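Local structure of folylpolyglutamate synthase/dihydrofolate synthase (Thermotoga maritima, 1O5Z) at residues Y79-Y85 / V149-E155; L361-T365 / M390-F395; R370-R375 / V398-P404. The protein probably catalyses the ATP-dependent, magnesium-requiring addition of L-glutamate to dihydropteroate and to folylpolyglutamates in folate biosynthesis. All coordinates share one frame; numbering follows the deposited sequence.

From the N terminus, contact 1 comes first: it brings 79-85 beside 149-155 after a largely helical excursion of 63 residues and is complete before the other two begin. It lies in the Mur ligase middle domain. Contacts 2 and 3 belong to the glutamate ligase domain, on the opposite side of the chain's centre, and their segments alternate along the sequence, 361-365, 370-375, 390-395 and 398-404, so the two loops cross. Contact 3 pairs the strands of a beta-alpha-beta unit, whereas contact 2 fixes its connecting helix to the turn preceding the first strand. Their centres are about 13 Å apart, and Ala391 packs on Val373.

Contact 1. Residues Y79-Y85 / V149-E155; sequences YRVGSYY and VDIAVLE
The carbonyl oxygen of Arg80 is gripped by two consecutive amides of the partner segment: Asp150 N at 2.7 Å from Arg80 O, and Ile151 N, which makes the longer but straighter bond. Asp150 also returns a bond through its side chain. With CG anti to its own carbonyl carbon (chi1 -64°), its carboxylate folds back so that OD2 accepts Arg80 N at 2.8 Å; the bond is nearly straight at 171°, but the donor stands above the carboxylate plane. The same OD2 lies at the edge of the Tyr79 ring, the two planes being steeply inclined. Both backbone polar groups of Arg80 are thus engaged by Asp150 and Ile151, where the parallel pairing starts.

From there the strands run 12° from parallel, and the backbone bonds alternate: Gly82 N to Ile151 O, Val153 N to Gly82 O, Tyr84 N to Val153 O and Glu155 N to Tyr84 O. Val81 and Ile151 lie side by side on one face, CG2 to CG2 at 4.1 Å, while Val81 CG1 reaches Val153 CG2. On the other face Leu154 CD2 packs against Tyr84 CB at 3.7 Å. Beyond the last bond, the Glu155 chain is extended beyond CG, placing Glu155 OE1 3.4 Å from Tyr85 CB and near the ring plane at its edge. This carboxylate oxygen is also hydrogen-bonded to an unidentified molecule, probably from the crystallisation liquor, though such molecules often mark pockets.

The pair is central to the mixed sheet of the Mur ligase middle domain. Strand 53-58 continues it beyond 151-155, and antiparallel strand 96-98 flanks 81-84; helix 63-77 covers the face carrying Val81, Ser83 and Val153.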
loop_
_atom_site.group_PDB
_atom_site.type_symbol
_atom_site.label_atom_id
_atom_site.label_comp_id
_atom_site.label_asym_id
_atom_site.label_seq_id
_atom_site.Cartn_x
_atom_site.Cartn_y
_atom_site.Cartn_z
ATOM N N TYR A 79 3.420 20.016 8.004
ATOM C CA TYR A 79 3.850 20.141 6.601
ATOM C C TYR A 79 2.677 19.950 5.625
ATOM O O TYR A 79 1.756 19.147 5.860
ATOM C CB TYR A 79 4.961 19.112 6.237
ATOM C CG TYR A 79 6.274 19.312 6.962
ATOM C CD1 TYR A 79 6.555 18.584 8.087
ATOM C CD2 TYR A 79 7.227 20.230 6.526
ATOM C CE1 TYR A 79 7.734 18.721 8.770
ATOM C CE2 TYR A 79 8.431 20.408 7.233
ATOM C CZ TYR A 79 8.658 19.623 8.363
ATOM O OH TYR A 79 9.801 19.690 9.114
ATOM N N ARG A 80 2.761 20.641 4.493
ATOM C CA ARG A 80 1.858 20.376 3.405
ATOM C C ARG A 80 2.460 19.205 2.633
ATOM O O ARG A 80 3.520 19.359 1.983
ATOM C CB ARG A 80 1.693 21.602 2.526
ATOM C CG ARG A 80 0.584 21.497 1.513
ATOM C CD ARG A 80 0.223 22.821 0.846
ATOM N NE ARG A 80 -1.213 22.987 1.037
ATOM C CZ ARG A 80 -2.132 23.086 0.093
ATOM N NH1 ARG A 80 -1.828 23.148 -1.177
ATOM N NH2 ARG A 80 -3.388 23.169 0.443
ATOM N N VAL A 81 1.769 18.063 2.674
ATOM C CA VAL A 81 2.307 16.812 2.194
ATOM C C VAL A 81 1.503 16.248 1.030
ATOM O O VAL A 81 0.307 16.077 1.142
ATOM C CB VAL A 81 2.325 15.767 3.349
ATOM C CG1 VAL A 81 2.858 14.392 2.922
ATOM C CG2 VAL A 81 3.139 16.307 4.505
ATOM N N GLY A 82 2.172 15.939 -0.082
ATOM C CA GLY A 82 1.586 15.093 -1.111
ATOM C C GLY A 82 2.048 13.674 -0.843
ATOM O O GLY A 82 3.160 13.446 -0.411
ATOM N N SER A 83 1.185 12.703 -1.046
ATOM C CA SER A 83 1.564 11.323 -0.876
ATOM C C SER A 83 0.968 10.520 -2.027
ATOM O O SER A 83 -0.127 10.787 -2.523
ATOM C CB SER A 83 1.141 10.782 0.511
ATOM O OG SER A 83 -0.246 10.949 0.752
ATOM N N TYR A 84 1.777 9.565 -2.468
ATOM C CA TYR A 84 1.559 8.814 -3.709
ATOM C C TYR A 84 1.608 7.314 -3.438
ATOM O O TYR A 84 2.622 6.835 -2.981
ATOM C CB TYR A 84 2.584 9.205 -4.774
ATOM C CG TYR A 84 2.284 8.546 -6.060
ATOM C CD1 TYR A 84 1.043 8.680 -6.651
ATOM C CD2 TYR A 84 3.210 7.736 -6.677
ATOM C CE1 TYR A 84 0.747 8.048 -7.852
ATOM C CE2 TYR A 84 2.922 7.088 -7.862
ATOM C CZ TYR A 84 1.699 7.249 -8.448
ATOM O OH TYR A 84 1.425 6.576 -9.625
ATOM N N TYR A 85 0.483 6.629 -3.687
ATOM C CA TYR A 85 0.386 5.202 -3.455
ATOM C C TYR A 85 -0.040 4.454 -4.697
ATOM O O TYR A 85 -0.528 5.037 -5.648
ATOM C CB TYR A 85 -0.594 4.897 -2.333
ATOM C CG TYR A 85 -0.348 5.668 -1.050
ATOM C CD1 TYR A 85 -0.790 6.976 -0.906
ATOM C CD2 TYR A 85 0.307 5.082 0.032
ATOM C CE1 TYR A 85 -0.600 7.663 0.295
ATOM C CE2 TYR A 85 0.515 5.785 1.219
ATOM C CZ TYR A 85 0.063 7.063 1.340
ATOM O OH TYR A 85 0.270 7.755 2.504
ATOM N N VAL A 149 2.982 21.750 -2.482
ATOM C CA VAL A 149 3.311 20.934 -1.303
ATOM C C VAL A 149 4.739 21.230 -0.842
ATOM O O VAL A 149 5.566 21.711 -1.614
ATOM C CB VAL A 149 3.088 19.428 -1.556
ATOM C CG1 VAL A 149 1.646 19.150 -1.999
ATOM C CG2 VAL A 149 4.086 18.877 -2.560
ATOM N N ASP A 150 5.003 21.009 0.433
ATOM C CA ASP A 150 6.358 21.175 0.986
ATOM C C ASP A 150 7.155 19.920 0.648
ATOM O O ASP A 150 8.325 19.977 0.309
ATOM C CB ASP A 150 6.324 21.290 2.508
ATOM C CG ASP A 150 5.590 22.532 2.993
ATOM O OD1 ASP A 150 5.795 23.604 2.361
ATOM O OD2 ASP A 150 4.812 22.511 4.002
ATOM N N ILE A 151 6.488 18.790 0.786
ATOM C CA ILE A 151 7.110 17.515 0.581
ATOM C C ILE A 151 6.161 16.483 0.031
ATOM O O ILE A 151 4.958 16.480 0.331
ATOM C CB ILE A 151 7.796 17.050 1.886
ATOM C CG1 ILE A 151 8.296 15.639 1.744
ATOM C CG2 ILE A 151 6.899 17.181 3.104
ATOM C CD1 ILE A 151 9.270 15.325 2.800
ATOM N N ALA A 152 6.707 15.627 -0.823
ATOM C CA ALA A 152 5.949 14.513 -1.377
ATOM C C ALA A 152 6.543 13.186 -0.893
ATOM O O ALA A 152 7.737 13.008 -0.920
ATOM C CB ALA A 152 5.899 14.589 -2.901
ATOM N N VAL A 153 5.698 12.276 -0.415
ATOM C CA VAL A 153 6.110 10.928 -0.036
ATOM C C VAL A 153 5.629 9.994 -1.095
ATOM O O VAL A 153 4.443 9.932 -1.393
ATOM C CB VAL A 153 5.538 10.542 1.325
ATOM C CG1 VAL A 153 6.046 9.184 1.777
ATOM C CG2 VAL A 153 5.920 11.604 2.361
ATOM N N LEU A 154 6.566 9.251 -1.685
ATOM C CA LEU A 154 6.297 8.444 -2.856
ATOM C C LEU A 154 6.573 6.995 -2.585
ATOM O O LEU A 154 7.690 6.606 -2.317
ATOM C CB LEU A 154 7.178 8.907 -4.001
ATOM C CG LEU A 154 7.151 10.428 -4.169
ATOM C CD1 LEU A 154 8.372 10.846 -4.959
ATOM C CD2 LEU A 154 5.895 10.790 -4.865
ATOM N N GLU A 155 5.525 6.213 -2.718
ATOM C CA GLU A 155 5.613 4.794 -2.731
ATOM C C GLU A 155 5.997 4.293 -4.156
ATOM O O GLU A 155 5.335 4.589 -5.141
ATOM C CB GLU A 155 4.259 4.182 -2.283
ATOM C CG GLU A 155 4.293 2.666 -2.298
ATOM C CD GLU A 155 2.992 2.011 -2.036
ATOM O OE1 GLU A 155 1.970 2.696 -1.868
ATOM O OE2 GLU A 155 3.030 0.772 -1.973
#

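Contact 2. Residues L361-T365 / M390-F395; sequences LRKYT and MAKKFF
The two backbones come nearest at Leu361 and Ala391, whose CA atoms are 6.5 Å apart, and again at Thr365 and Phe394; no hydrogen bond crosses between 361-365 and 390-395, which meet by packing. Leu361 is central. Its CG stands anti to the carbonyl carbon (chi1 -69°), which sends CD1 onto the helix backbone, 3.7 Å from Met390 CB and close to Ala391 N, while its CB sits 3.9 Å from Phe394 CD1. The Phe394 ring enters between this leucine and Thr365, whose methyl CG2 lies 3.8 Å from Phe394 CB. Lys393 CB lies over one face of that ring, displaced toward its rim.

Phe395 meets the turn with the far end of its ring. Phe395 CE2 is 3.5 Å from Tyr364 O, which lies at the ring edge near its plane, and Phe395 CZ approaches Leu361 O at 3.6 Å; Phe394 CB covers one face. An alanine in place of Phe394 would probably open a gap between the turn and the helix, leaving Leu361 CB and the Thr365 methyl without their aromatic partner.

Leu361 and Tyr364 also rest on Ile349 of strand 345-349, and Tyr364 reaches helix 326-339, so the turn is packed between helix 384-394, strand 345-349 and helix 326-339.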
loop_
_atom_site.group_PDB
_atom_site.type_symbol
_atom_site.label_atom_id
_atom_site.label_comp_id
_atom_site.label_asym_id
_atom_site.label_seq_id
_atom_site.Cartn_x
_atom_site.Cartn_y
_atom_site.Cartn_z
ATOM N N LEU A 361 -7.208 -21.896 0.545
ATOM C CA LEU A 361 -8.290 -22.405 1.425
ATOM C C LEU A 361 -7.750 -23.283 2.553
ATOM O O LEU A 361 -8.243 -23.277 3.684
ATOM C CB LEU A 361 -9.332 -23.212 0.609
ATOM C CG LEU A 361 -10.209 -22.429 -0.355
ATOM C CD1 LEU A 361 -11.005 -23.303 -1.342
ATOM C CD2 LEU A 361 -11.132 -21.564 0.439
ATOM N N ARG A 362 -6.714 -24.019 2.221
ATOM C CA ARG A 362 -6.081 -24.924 3.139
ATOM C C ARG A 362 -5.445 -24.248 4.321
ATOM O O ARG A 362 -5.275 -24.864 5.363
ATOM C CB ARG A 362 -4.995 -25.652 2.401
ATOM C CG ARG A 362 -5.505 -26.604 1.323
ATOM C CD ARG A 362 -4.417 -27.164 0.419
ATOM N NE ARG A 362 -3.953 -28.473 0.856
ATOM C CZ ARG A 362 -4.483 -29.619 0.444
ATOM N NH1 ARG A 362 -5.504 -29.654 -0.414
ATOM N NH2 ARG A 362 -4.006 -30.758 0.883
ATOM N N LYS A 363 -5.067 -22.984 4.167
ATOM C CA LYS A 363 -4.484 -22.222 5.287
ATOM C C LYS A 363 -5.508 -22.026 6.408
ATOM O O LYS A 363 -5.160 -21.965 7.594
ATOM C CB LYS A 363 -3.947 -20.864 4.802
ATOM C CG LYS A 363 -2.870 -20.949 3.709
ATOM C CD LYS A 363 -1.771 -21.977 4.022
ATOM C CE LYS A 363 -0.744 -22.020 2.902
ATOM N NZ LYS A 363 0.406 -22.879 3.209
ATOM N N TYR A 364 -6.776 -21.980 6.005
ATOM C CA TYR A 364 -7.858 -21.577 6.877
ATOM C C TYR A 364 -8.576 -22.691 7.588
ATOM O O TYR A 364 -9.568 -22.431 8.291
ATOM C CB TYR A 364 -8.867 -20.759 6.072
ATOM C CG TYR A 364 -8.263 -19.506 5.560
ATOM C CD1 TYR A 364 -8.403 -19.145 4.241
ATOM C CD2 TYR A 364 -7.502 -18.693 6.391
ATOM C CE1 TYR A 364 -7.833 -18.020 3.758
ATOM C CE2 TYR A 364 -6.922 -17.548 5.911
ATOM C CZ TYR A 364 -7.096 -17.211 4.587
ATOM O OH TYR A 364 -6.539 -16.053 4.088
ATOM N N THR A 365 -8.072 -23.914 7.458
ATOM C CA THR A 365 -8.684 -25.034 8.132
ATOM C C THR A 365 -8.467 -24.917 9.636
ATOM O O THR A 365 -7.431 -24.452 10.084
ATOM C CB THR A 365 -8.174 -26.432 7.560
ATOM O OG1 THR A 365 -6.754 -26.648 7.796
ATOM C CG2 THR A 365 -8.358 -26.487 6.038
ATOM N N MET A 390 -14.152 -27.033 -3.846
ATOM C CA MET A 390 -12.878 -27.030 -3.157
ATOM C C MET A 390 -13.025 -26.730 -1.689
ATOM O O MET A 390 -12.488 -27.437 -0.877
ATOM C CB MET A 390 -11.975 -25.978 -3.749
ATOM C CG MET A 390 -10.917 -26.524 -4.667
ATOM S SD MET A 390 -9.833 -25.130 -5.080
ATOM C CE MET A 390 -10.726 -24.447 -6.504
ATOM N N ALA A 391 -13.734 -25.660 -1.363
ATOM C CA ALA A 391 -13.987 -25.291 0.023
ATOM C C ALA A 391 -14.597 -26.455 0.761
ATOM O O ALA A 391 -14.209 -26.768 1.892
ATOM C CB ALA A 391 -14.924 -24.122 0.076
ATOM N N LYS A 392 -15.543 -27.107 0.100
ATOM C CA LYS A 392 -16.215 -28.270 0.668
ATOM C C LYS A 392 -15.278 -29.454 0.869
ATOM O O LYS A 392 -15.495 -30.258 1.773
ATOM C CB LYS A 392 -17.418 -28.658 -0.181
ATOM C CG LYS A 392 -18.614 -27.720 0.029
ATOM C CD LYS A 392 -19.725 -27.948 -0.984
ATOM C CE LYS A 392 -21.023 -27.289 -0.535
ATOM N NZ LYS A 392 -22.006 -27.150 -1.668
ATOM N N LYS A 393 -14.234 -29.546 0.048
ATOM C CA LYS A 393 -13.078 -30.459 0.316
ATOM C C LYS A 393 -12.338 -30.235 1.664
ATOM O O LYS A 393 -11.750 -31.179 2.199
ATOM C CB LYS A 393 -12.066 -30.340 -0.821
ATOM C CG LYS A 393 -11.787 -31.619 -1.559
ATOM C CD LYS A 393 -10.871 -31.345 -2.743
ATOM C CE LYS A 393 -10.190 -32.600 -3.236
ATOM N NZ LYS A 393 -8.819 -32.287 -3.735
ATOM N N PHE A 394 -12.372 -29.001 2.201
ATOM C CA PHE A 394 -11.722 -28.614 3.495
ATOM C C PHE A 394 -12.592 -28.333 4.735
ATOM O O PHE A 394 -12.027 -28.313 5.812
ATOM C CB PHE A 394 -10.823 -27.382 3.317
ATOM C CG PHE A 394 -9.884 -27.521 2.201
ATOM C CD1 PHE A 394 -10.195 -27.018 0.960
ATOM C CD2 PHE A 394 -8.713 -28.201 2.367
ATOM C CE1 PHE A 394 -9.349 -27.198 -0.122
ATOM C CE2 PHE A 394 -7.853 -28.405 1.297
ATOM C CZ PHE A 394 -8.174 -27.892 0.042
ATOM N N PHE A 395 -13.901 -28.090 4.639
ATOM C CA PHE A 395 -14.687 -27.709 5.844
ATOM C C PHE A 395 -16.101 -28.290 5.805
ATOM O O PHE A 395 -16.733 -28.248 4.771
ATOM C CB PHE A 395 -14.887 -26.155 6.018
ATOM C CG PHE A 395 -13.725 -25.249 5.551
ATOM C CD1 PHE A 395 -13.669 -24.767 4.233
ATOM C CD2 PHE A 395 -12.767 -24.797 6.450
ATOM C CE1 PHE A 395 -12.637 -23.937 3.801
ATOM C CE2 PHE A 395 -11.750 -23.937 6.023
ATOM C CZ PHE A 395 -11.699 -23.495 4.704
#

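Contact 3. Residues R370-R375 / V398-P404; sequences RVIVTR and VEVIEDP. With SO4 (sulfate ion), chain E.
The Arg370 guanidinium carries Ile372 CD1 over one face, displaced toward the rim, and presents an edge to the Glu399 carboxylate, the planes only 24° apart. This is a side-on, two-bond salt bridge: Arg370 NE to Glu399 OE2 at 2.7 Å, and Arg370 NH2 to Glu399 OE1 at 3.0 Å, both oxygens being met on the syn side. Arg370 NH1 is held by Ser410 O. At the far end, the edge of the Arg375 guanidinium faces a sulfate, probably from crystallisation, and reaches it through weak bonds; Met384 N and Asn385 ND2, at the start of helix 384-394, also bind it.

Between these arginines, parallel pairing runs from Val371 O to Ile401 N. Ile372 CG2 packs on Ile401 CG1 at 3.7 Å, whereas Val373 CG2 meets Val398 CG1 at 3.5 Å. Thr374 then holds the chain as it leaves the strand: OG1 anti to the backbone N (chi1 -166°) donates to Ile401 O at 2.6 Å, in the carbonyl plane. Arg375 N bonds Glu402 O, and Asp403 caps Leu405 N at the start of helix 404-409.

Strand 399-400 edges the sheet, strand 345-349 pairs with the opposite edge of 370-373, and crossover helix 384-394 packs on Val373 and Val400.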
loop_
_atom_site.group_PDB
_atom_site.type_symbol
_atom_site.label_atom_id
_atom_site.label_comp_id
_atom_site.label_asym_id
_atom_site.label_seq_id
_atom_site.Cartn_x
_atom_site.Cartn_y
_atom_site.Cartn_z
ATOM N N ARG A 370 -17.370 -20.815 11.089
ATOM C CA ARG A 370 -18.337 -20.701 10.030
ATOM C C ARG A 370 -17.634 -20.171 8.802
ATOM O O ARG A 370 -16.823 -19.229 8.901
ATOM C CB ARG A 370 -19.438 -19.736 10.446
ATOM C CG ARG A 370 -20.566 -19.589 9.451
ATOM C CD ARG A 370 -21.626 -18.645 9.928
ATOM N NE ARG A 370 -22.652 -18.422 8.908
ATOM C CZ ARG A 370 -23.453 -17.383 8.898
ATOM N NH1 ARG A 370 -23.333 -16.453 9.816
ATOM N NH2 ARG A 370 -24.362 -17.246 7.943
ATOM N N VAL A 371 -17.911 -20.812 7.665
ATOM C CA VAL A 371 -17.275 -20.495 6.414
ATOM C C VAL A 371 -18.355 -20.239 5.375
ATOM O O VAL A 371 -19.273 -21.038 5.164
ATOM C CB VAL A 371 -16.273 -21.581 5.955
ATOM C CG1 VAL A 371 -15.621 -21.213 4.607
ATOM C CG2 VAL A 371 -15.195 -21.810 7.022
ATOM N N ILE A 372 -18.238 -19.065 4.775
ATOM C CA ILE A 372 -19.118 -18.586 3.754
ATOM C C ILE A 372 -18.253 -18.235 2.542
ATOM O O ILE A 372 -17.393 -17.400 2.628
ATOM C CB ILE A 372 -19.838 -17.323 4.220
ATOM C CG1 ILE A 372 -20.602 -17.582 5.519
ATOM C CG2 ILE A 372 -20.744 -16.809 3.106
ATOM C CD1 ILE A 372 -21.128 -16.307 6.139
ATOM N N VAL A 373 -18.505 -18.906 1.424
ATOM C CA VAL A 373 -17.866 -18.625 0.174
ATOM C C VAL A 373 -18.813 -17.659 -0.519
ATOM O O VAL A 373 -20.034 -17.840 -0.511
ATOM C CB VAL A 373 -17.720 -19.903 -0.693
ATOM C CG1 VAL A 373 -16.983 -19.597 -1.984
ATOM C CG2 VAL A 373 -16.988 -21.013 0.095
ATOM N N THR A 374 -18.237 -16.655 -1.148
ATOM C CA THR A 374 -19.014 -15.613 -1.811
ATOM C C THR A 374 -18.415 -15.328 -3.158
ATOM O O THR A 374 -17.323 -15.807 -3.451
ATOM C CB THR A 374 -19.033 -14.369 -0.920
ATOM O OG1 THR A 374 -20.036 -13.501 -1.399
ATOM C CG2 THR A 374 -17.738 -13.573 -0.972
ATOM N N ARG A 375 -19.123 -14.608 -4.009
ATOM C CA ARG A 375 -18.547 -14.242 -5.321
ATOM C C ARG A 375 -17.753 -12.947 -5.289
ATOM O O ARG A 375 -18.297 -11.930 -4.942
ATOM C CB ARG A 375 -19.626 -14.029 -6.361
ATOM C CG ARG A 375 -20.409 -15.191 -6.659
ATOM C CD ARG A 375 -21.307 -14.933 -7.778
ATOM N NE ARG A 375 -20.552 -14.795 -9.009
ATOM C CZ ARG A 375 -20.385 -15.767 -9.892
ATOM N NH1 ARG A 375 -20.910 -16.966 -9.677
ATOM N NH2 ARG A 375 -19.673 -15.540 -10.983
ATOM N N VAL A 398 -19.306 -25.393 4.888
ATOM C CA VAL A 398 -19.515 -24.381 3.820
ATOM C C VAL A 398 -20.947 -23.896 3.510
ATOM O O VAL A 398 -21.842 -24.689 3.242
ATOM C CB VAL A 398 -18.839 -24.792 2.528
ATOM C CG1 VAL A 398 -18.838 -23.624 1.563
ATOM C CG2 VAL A 398 -17.431 -25.242 2.838
ATOM N N GLU A 399 -21.125 -22.564 3.544
ATOM C CA GLU A 399 -22.309 -21.913 2.987
ATOM C C GLU A 399 -21.867 -21.113 1.808
ATOM O O GLU A 399 -20.729 -20.734 1.717
ATOM C CB GLU A 399 -22.999 -20.971 3.967
ATOM C CG GLU A 399 -23.136 -21.543 5.355
ATOM C CD GLU A 399 -23.547 -20.513 6.379
ATOM O OE1 GLU A 399 -24.252 -19.553 6.010
ATOM O OE2 GLU A 399 -23.169 -20.698 7.555
ATOM N N VAL A 400 -22.798 -20.876 0.906
ATOM C CA VAL A 400 -22.571 -20.045 -0.241
ATOM C C VAL A 400 -23.522 -18.906 -0.118
ATOM O O VAL A 400 -24.732 -19.097 -0.140
ATOM C CB VAL A 400 -22.830 -20.786 -1.563
ATOM C CG1 VAL A 400 -22.428 -19.897 -2.764
ATOM C CG2 VAL A 400 -22.080 -22.124 -1.584
ATOM N N ILE A 401 -22.968 -17.711 0.040
ATOM C CA ILE A 401 -23.777 -16.486 -0.027
ATOM C C ILE A 401 -23.107 -15.640 -1.072
ATOM O O ILE A 401 -22.023 -15.048 -0.846
ATOM C CB ILE A 401 -23.851 -15.730 1.307
ATOM C CG1 ILE A 401 -24.368 -16.613 2.444
ATOM C CG2 ILE A 401 -24.765 -14.533 1.154
ATOM C CD1 ILE A 401 -24.391 -15.910 3.784
ATOM N N GLU A 402 -23.738 -15.611 -2.229
ATOM C CA GLU A 402 -23.090 -15.095 -3.418
ATOM C C GLU A 402 -22.803 -13.591 -3.399
ATOM O O GLU A 402 -21.726 -13.160 -3.798
ATOM C CB GLU A 402 -23.888 -15.538 -4.625
ATOM C CG GLU A 402 -23.721 -17.034 -4.793
ATOM C CD GLU A 402 -23.942 -17.461 -6.225
ATOM O OE1 GLU A 402 -24.142 -16.559 -7.080
ATOM O OE2 GLU A 402 -23.892 -18.694 -6.498
ATOM N N ASP A 403 -23.767 -12.805 -2.916
ATOM C CA ASP A 403 -23.566 -11.395 -2.676
ATOM C C ASP A 403 -22.746 -11.215 -1.430
ATOM O O ASP A 403 -23.218 -11.561 -0.343
ATOM C CB ASP A 403 -24.902 -10.690 -2.467
ATOM C CG ASP A 403 -24.756 -9.223 -2.083
ATOM O OD1 ASP A 403 -23.663 -8.621 -2.192
ATOM O OD2 ASP A 403 -25.729 -8.570 -1.649
ATOM N N PRO A 404 -21.536 -10.661 -1.562
ATOM C CA PRO A 404 -20.639 -10.569 -0.398
ATOM C C PRO A 404 -21.141 -9.637 0.705
ATOM O O PRO A 404 -20.679 -9.724 1.811
ATOM C CB PRO A 404 -19.320 -10.060 -1.003
ATOM C CG PRO A 404 -19.651 -9.452 -2.289
ATOM C CD PRO A 404 -20.874 -10.185 -2.799
HETATM S S SO4 E . -19.278 -18.997 -12.682
HETATM O O1 SO4 E . -18.549 -18.584 -11.477
HETATM O O2 SO4 E . -20.612 -19.375 -12.189
HETATM O O3 SO4 E . -18.664 -20.235 -13.181
HETATM O O4 SO4 E . -19.166 -17.900 -13.670
#